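Local coordinates for BauA (Acinetobacter baumannii, PDB 6HCP), which takes up iron across the outer membrane as a TonB-dependent transporter, with ferric preacinetobactin as its siderophore substrate, at residues Leu456-Leu470 and Ala482-Ala496. Numbering follows the deposited sequence.
With C8E ((hydroxyethyloxy)tri(ethyloxy)octane), chain B; C8E ((hydroxyethyloxy)tri(ethyloxy)octane), chain C; EDO (1,2-ethanediol), chain Y.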
loop_
_atom_site.group_PDB
_atom_site.type_symbol
_atom_site.label_atom_id
_atom_site.label_comp_id
_atom_site.label_asym_id
_atom_site.label_seq_id
_atom_site.Cartn_x
_atom_site.Cartn_y
_atom_site.Cartn_z
ATOM N N LEU A 456 36.532 13.014 43.346
ATOM C CA LEU A 456 37.515 13.909 42.725
ATOM C C LEU A 456 37.098 15.360 42.961
ATOM O O LEU A 456 35.958 15.651 43.322
ATOM C CB LEU A 456 37.635 13.586 41.229
ATOM C CG LEU A 456 38.171 12.193 40.882
ATOM C CD1 LEU A 456 38.152 11.967 39.378
ATOM C CD2 LEU A 456 39.576 11.982 41.421
ATOM N N PRO A 457 38.039 16.323 42.850
ATOM C CA PRO A 457 37.736 17.723 43.149
ATOM C C PRO A 457 36.618 18.262 42.237
ATOM O O PRO A 457 36.427 17.781 41.107
ATOM C CB PRO A 457 39.069 18.449 42.874
ATOM C CG PRO A 457 40.130 17.367 42.975
ATOM C CD PRO A 457 39.446 16.113 42.454
ATOM N N GLU A 458 35.861 19.219 42.762
ATOM C CA GLU A 458 34.840 19.921 41.977
ATOM C C GLU A 458 35.116 21.424 42.019
ATOM O O GLU A 458 35.111 22.028 43.104
ATOM C CB GLU A 458 33.453 19.604 42.533
ATOM C CG GLU A 458 33.096 18.133 42.378
ATOM C CD GLU A 458 31.899 17.688 43.189
ATOM O OE1 GLU A 458 31.549 18.366 44.164
ATOM O OE2 GLU A 458 31.264 16.719 42.775
ATOM N N ASN A 459 35.396 22.001 40.850
ATOM C CA ASN A 459 35.797 23.422 40.752
ATOM C C ASN A 459 35.159 24.019 39.497
ATOM O O ASN A 459 35.146 23.355 38.444
ATOM C CB ASN A 459 37.321 23.571 40.685
ATOM C CG ASN A 459 38.017 23.088 41.945
ATOM O OD1 ASN A 459 38.784 22.120 41.933
ATOM N ND2 ASN A 459 37.740 23.763 43.036
ATOM N N ALA A 460 34.798 25.297 39.583
ATOM C CA ALA A 460 34.335 26.090 38.417
ATOM C C ALA A 460 35.495 26.315 37.457
ATOM O O ALA A 460 36.645 26.417 37.870
ATOM C CB ALA A 460 33.754 27.407 38.869
ATOM N N LYS A 461 35.176 26.351 36.164
ATOM C CA LYS A 461 36.134 26.661 35.126
ATOM C C LYS A 461 35.480 27.664 34.169
ATOM O O LYS A 461 34.259 27.748 34.092
ATOM C CB LYS A 461 36.582 25.401 34.371
ATOM C CG LYS A 461 37.331 24.374 35.212
ATOM C CD LYS A 461 38.676 24.854 35.735
ATOM C CE LYS A 461 39.210 23.928 36.809
ATOM N NZ LYS A 461 40.526 24.366 37.308
ATOM N N SER A 462 36.304 28.380 33.406
ATOM C CA SER A 462 35.823 29.494 32.584
ATOM C C SER A 462 36.526 29.442 31.237
ATOM O O SER A 462 37.662 28.924 31.111
ATOM C CB SER A 462 36.064 30.842 33.254
ATOM O OG SER A 462 35.344 30.926 34.467
ATOM N N ALA A 463 35.917 30.126 30.267
ATOM C CA ALA A 463 36.536 30.409 29.007
ATOM C C ALA A 463 35.953 31.702 28.435
ATOM O O ALA A 463 34.821 32.074 28.749
ATOM C CB ALA A 463 36.328 29.260 28.058
ATOM N N THR A 464 36.694 32.279 27.492
ATOM C CA THR A 464 36.277 33.484 26.788
ATOM C C THR A 464 36.219 33.175 25.296
ATOM O O THR A 464 37.166 32.608 24.756
ATOM C CB THR A 464 37.243 34.653 27.044
ATOM O OG1 THR A 464 37.384 34.810 28.454
ATOM C CG2 THR A 464 36.745 35.948 26.451
ATOM N N THR A 465 35.059 33.484 24.682
ATOM C CA THR A 465 34.758 33.098 23.334
ATOM C C THR A 465 34.452 34.345 22.504
ATOM O O THR A 465 33.523 35.083 22.794
ATOM C CB THR A 465 33.626 32.057 23.307
ATOM O OG1 THR A 465 33.525 31.600 21.966
ATOM C CG2 THR A 465 32.293 32.566 23.806
ATOM N N PRO A 466 35.149 34.549 21.379
ATOM C CA PRO A 466 34.830 35.659 20.484
ATOM C C PRO A 466 33.906 35.215 19.342
ATOM O O PRO A 466 33.799 34.021 19.065
ATOM C CB PRO A 466 36.208 36.033 19.934
ATOM C CG PRO A 466 36.917 34.689 19.834
ATOM C CD PRO A 466 36.382 33.858 20.987
ATOM N N GLY A 467 33.343 36.194 18.633
ATOM C CA GLY A 467 32.668 35.951 17.372
ATOM C C GLY A 467 32.778 37.173 16.480
ATOM O O GLY A 467 32.879 38.314 16.986
ATOM N N VAL A 468 32.867 36.931 15.173
ATOM C CA VAL A 468 32.856 38.008 14.208
ATOM C C VAL A 468 32.076 37.546 12.976
ATOM O O VAL A 468 32.135 36.386 12.581
ATOM C CB VAL A 468 34.282 38.450 13.848
ATOM C CG1 VAL A 468 35.124 37.292 13.355
ATOM C CG2 VAL A 468 34.286 39.568 12.815
ATOM N N ALA A 469 31.264 38.443 12.431
ATOM C CA ALA A 469 30.500 38.136 11.245
ATOM C C ALA A 469 30.437 39.382 10.353
ATOM O O ALA A 469 30.360 40.507 10.842
ATOM C CB ALA A 469 29.119 37.687 11.637
ATOM N N LEU A 470 30.465 39.154 9.045
ATOM C CA LEU A 470 30.409 40.226 8.067
ATOM C C LEU A 470 29.323 39.889 7.054
ATOM O O LEU A 470 29.297 38.776 6.510
ATOM C CB LEU A 470 31.777 40.347 7.391
ATOM C CG LEU A 470 31.877 41.384 6.279
ATOM C CD1 LEU A 470 31.551 42.769 6.821
ATOM C CD2 LEU A 470 33.262 41.344 5.651
ATOM N N ALA A 482 30.075 36.026 5.917
ATOM C CA ALA A 482 31.079 35.146 6.497
ATOM C C ALA A 482 31.006 35.268 8.016
ATOM O O ALA A 482 30.570 36.305 8.553
ATOM C CB ALA A 482 32.438 35.517 5.982
ATOM N N ASN A 483 31.396 34.196 8.716
ATOM C CA ASN A 483 31.464 34.295 10.160
ATOM C C ASN A 483 32.593 33.406 10.688
ATOM O O ASN A 483 33.050 32.470 10.045
ATOM C CB ASN A 483 30.114 34.020 10.831
ATOM C CG ASN A 483 29.661 32.577 10.739
ATOM O OD1 ASN A 483 30.392 31.674 11.158
ATOM N ND2 ASN A 483 28.485 32.356 10.162
ATOM N N TYR A 484 33.050 33.777 11.875
ATOM C CA TYR A 484 33.809 32.908 12.752
ATOM C C TYR A 484 33.116 32.954 14.098
ATOM O O TYR A 484 32.836 34.040 14.616
ATOM C CB TYR A 484 35.260 33.371 12.920
ATOM C CG TYR A 484 36.014 32.605 13.984
ATOM C CD1 TYR A 484 36.689 31.439 13.666
ATOM C CD2 TYR A 484 35.915 32.951 15.321
ATOM C CE1 TYR A 484 37.330 30.690 14.637
ATOM C CE2 TYR A 484 36.488 32.168 16.316
ATOM C CZ TYR A 484 37.227 31.052 15.970
ATOM O OH TYR A 484 37.805 30.275 16.940
ATOM N N ILE A 485 32.782 31.774 14.629
ATOM C CA ILE A 485 32.108 31.696 15.911
ATOM C C ILE A 485 32.412 30.327 16.534
ATOM O O ILE A 485 32.809 29.385 15.852
ATOM C CB ILE A 485 30.605 31.973 15.725
ATOM C CG1 ILE A 485 29.874 32.208 17.043
ATOM C CG2 ILE A 485 29.946 30.878 14.901
ATOM C CD1 ILE A 485 28.507 32.855 16.880
ATOM N N GLU A 486 32.260 30.242 17.844
ATOM C CA GLU A 486 32.634 29.053 18.581
ATOM C C GLU A 486 31.397 28.460 19.251
ATOM O O GLU A 486 30.386 29.110 19.389
ATOM C CB GLU A 486 33.718 29.396 19.606
ATOM C CG GLU A 486 34.950 30.019 18.972
ATOM C CD GLU A 486 36.082 30.362 19.939
ATOM O OE1 GLU A 486 35.825 30.446 21.156
ATOM O OE2 GLU A 486 37.238 30.499 19.452
ATOM N N GLY A 487 31.538 27.204 19.675
ATOM C CA GLY A 487 30.646 26.569 20.606
ATOM C C GLY A 487 31.419 26.029 21.792
ATOM O O GLY A 487 32.625 25.724 21.681
ATOM N N LEU A 488 30.755 25.989 22.947
ATOM C CA LEU A 488 31.418 25.570 24.172
ATOM C C LEU A 488 30.768 24.293 24.705
ATOM O O LEU A 488 29.550 24.126 24.680
ATOM C CB LEU A 488 31.345 26.697 25.204
ATOM C CG LEU A 488 32.137 27.967 24.868
ATOM C CD1 LEU A 488 31.970 29.000 25.979
ATOM C CD2 LEU A 488 33.596 27.662 24.637
ATOM N N THR A 489 31.612 23.443 25.289
ATOM C CA THR A 489 31.190 22.232 25.960
ATOM C C THR A 489 31.995 22.130 27.256
ATOM O O THR A 489 33.218 22.311 27.234
ATOM C CB THR A 489 31.428 20.996 25.080
ATOM O OG1 THR A 489 30.894 21.191 23.760
ATOM C CG2 THR A 489 30.861 19.743 25.713
ATOM N N LYS A 490 31.303 21.820 28.348
ATOM C CA LYS A 490 31.924 21.638 29.674
ATOM C C LYS A 490 33.122 20.705 29.527
ATOM O O LYS A 490 33.050 19.662 28.851
ATOM C CB LYS A 490 30.887 21.026 30.626
ATOM C CG LYS A 490 31.386 20.707 32.022
ATOM C CD LYS A 490 30.269 20.314 32.956
ATOM C CE LYS A 490 29.465 19.130 32.462
ATOM N NZ LYS A 490 30.216 17.877 32.676
ATOM N N GLY A 491 34.230 21.055 30.181
ATOM C CA GLY A 491 35.411 20.217 30.130
ATOM C C GLY A 491 35.218 18.900 30.870
ATOM O O GLY A 491 34.501 18.821 31.849
ATOM N N ASP A 492 35.858 17.856 30.361
ATOM C CA ASP A 492 35.890 16.559 31.031
ATOM C C ASP A 492 36.886 16.613 32.201
ATOM O O ASP A 492 37.797 17.480 32.246
ATOM C CB ASP A 492 36.322 15.474 30.050
ATOM C CG ASP A 492 35.302 15.180 28.960
ATOM O OD1 ASP A 492 34.112 15.372 29.219
ATOM O OD2 ASP A 492 35.706 14.593 27.944
ATOM N N GLN A 493 36.792 15.603 33.076
ATOM C CA GLN A 493 37.692 15.469 34.236
ATOM C C GLN A 493 38.541 14.205 34.081
ATOM O O GLN A 493 38.031 13.141 33.743
ATOM C CB GLN A 493 36.906 15.427 35.543
ATOM C CG GLN A 493 37.800 15.272 36.773
ATOM C CD GLN A 493 37.056 15.576 38.047
ATOM O OE1 GLN A 493 35.910 15.176 38.214
ATOM N NE2 GLN A 493 37.677 16.326 38.946
ATOM N N ALA A 494 39.857 14.363 34.257
ATOM C CA ALA A 494 40.800 13.267 34.154
ATOM C C ALA A 494 40.510 12.265 35.272
ATOM O O ALA A 494 40.267 12.653 36.415
ATOM C CB ALA A 494 42.207 13.794 34.213
ATOM N N PRO A 495 40.474 10.953 34.969
ATOM C CA PRO A 495 40.251 9.940 36.007
ATOM C C PRO A 495 41.435 9.797 36.986
ATOM O O PRO A 495 42.551 10.247 36.685
ATOM C CB PRO A 495 40.026 8.666 35.172
ATOM C CG PRO A 495 40.873 8.883 33.935
ATOM C CD PRO A 495 40.759 10.371 33.645
ATOM N N ALA A 496 41.217 9.044 38.072
ATOM C CA ALA A 496 42.218 8.800 39.128
ATOM C C ALA A 496 43.428 8.010 38.602
ATOM O O ALA A 496 44.501 8.048 39.216
ATOM C CB ALA A 496 41.562 8.093 40.291
HETATM C C1 C8E B . 33.506 19.906 0.923
HETATM C C2 C8E B . 33.346 21.041 1.915
HETATM C C3 C8E B . 34.046 22.327 1.479
HETATM C C4 C8E B . 34.303 23.280 2.642
HETATM C C5 C8E B . 35.775 23.667 2.697
HETATM C C6 C8E B . 36.044 24.649 3.827
HETATM C C7 C8E B . 34.991 25.757 3.885
HETATM C C8 C8E B . 35.463 26.910 4.765
HETATM O O9 C8E B . 34.618 28.034 4.548
HETATM C C10 C8E B . 34.922 29.114 5.441
HETATM C C11 C8E B . 35.754 30.205 4.750
HETATM O O12 C8E B . 35.953 31.337 5.618
HETATM C C13 C8E B . 36.250 32.562 4.937
HETATM C C14 C8E B . 35.942 33.736 5.856
HETATM O O15 C8E B . 35.720 33.298 7.205
HETATM C C16 C8E B . 36.695 33.816 8.123
HETATM C C17 C8E B . 36.044 34.552 9.289
HETATM O O18 C8E B . 35.376 35.748 8.856
HETATM C C19 C8E B . 36.182 36.920 9.005
HETATM C C20 C8E B . 35.312 38.155 8.852
HETATM O O21 C8E B . 33.976 37.720 9.106
HETATM C C1 C8E C . 40.980 33.291 16.179
HETATM C C2 C8E C . 39.840 34.111 15.615
HETATM C C3 C8E C . 39.408 35.151 16.637
HETATM C C4 C8E C . 38.258 36.022 16.135
HETATM C C5 C8E C . 38.470 37.463 16.575
HETATM C C6 C8E C . 37.204 38.179 16.978
HETATM C C7 C8E C . 37.458 38.984 18.224
HETATM C C8 C8E C . 36.371 39.997 18.384
HETATM O O9 C8E C . 36.465 40.512 19.696
HETATM C C10 C8E C . 36.326 41.916 19.785
HETATM C C11 C8E C . 35.805 42.318 21.153
HETATM O O12 C8E C . 34.682 43.199 20.990
HETATM C C13 C8E C . 34.770 44.452 21.661
HETATM C C14 C8E C . 33.371 44.861 22.109
HETATM O O15 C8E C . 32.442 44.778 21.027
HETATM C C1 EDO Y . 41.905 21.844 39.847
HETATM O O1 EDO Y . 41.435 23.184 39.807
HETATM C C2 EDO Y . 40.917 21.062 39.016
HETATM O O2 EDO Y . 41.389 21.070 37.620
HETATM O O HOH W 1 31.762 32.382 19.934
#
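Thr465 OG1 donates a 2.7 Å hydrogen bond to Glu486 OE1 and accepts one from a water. Strands 461-473 and 478-489 form an antiparallel beta hairpin in the barrel wall of this TonB-dependent receptor. Thr465 OG1 lies anti to its own backbone N (chi1 -172°), which turns the hydroxyl to the neighbouring strand. It meets OE1 on the anti side, 32° out of the carboxylate plane. The other oxygen, Glu486 OE2, takes a 2.6 Å bond from Tyr484 OH on its anti lone pair, at the ring edge and in the ring plane. Two hydroxyls thus fix the rotation of this buried carboxylate. Lys509 and Lys511 also touch Glu486, and their charge would probably favour its ionised form. Regular pairing stops short of Pro466, which has no N-H to give. The water bridges the gap by donating to Thr465 OG1 and Pro466 O and accepting from Glu486 N.

Beyond it, Val468 and Tyr484 form a hydrogen-bonded pair: Val468 N to Tyr484 O and Tyr484 N to Val468 O are both 2.9 Å. Val468 CG1 packs on Tyr484 CB at 3.9 Å. A detergent chain runs over one face of the tyrosine ring and touches Pro466 CB, as expected on the lipid-facing side. Asn483 lies on the other face, where OD1 accepts from Gln512 NE2 and ND2 donates to Pro61 O in the plug. In the loops flanking the strands, Gln493 NE2 donates to a lone pair of Pro457 O at 2.9 Å and passes 3.6 Å from Leu456 CB.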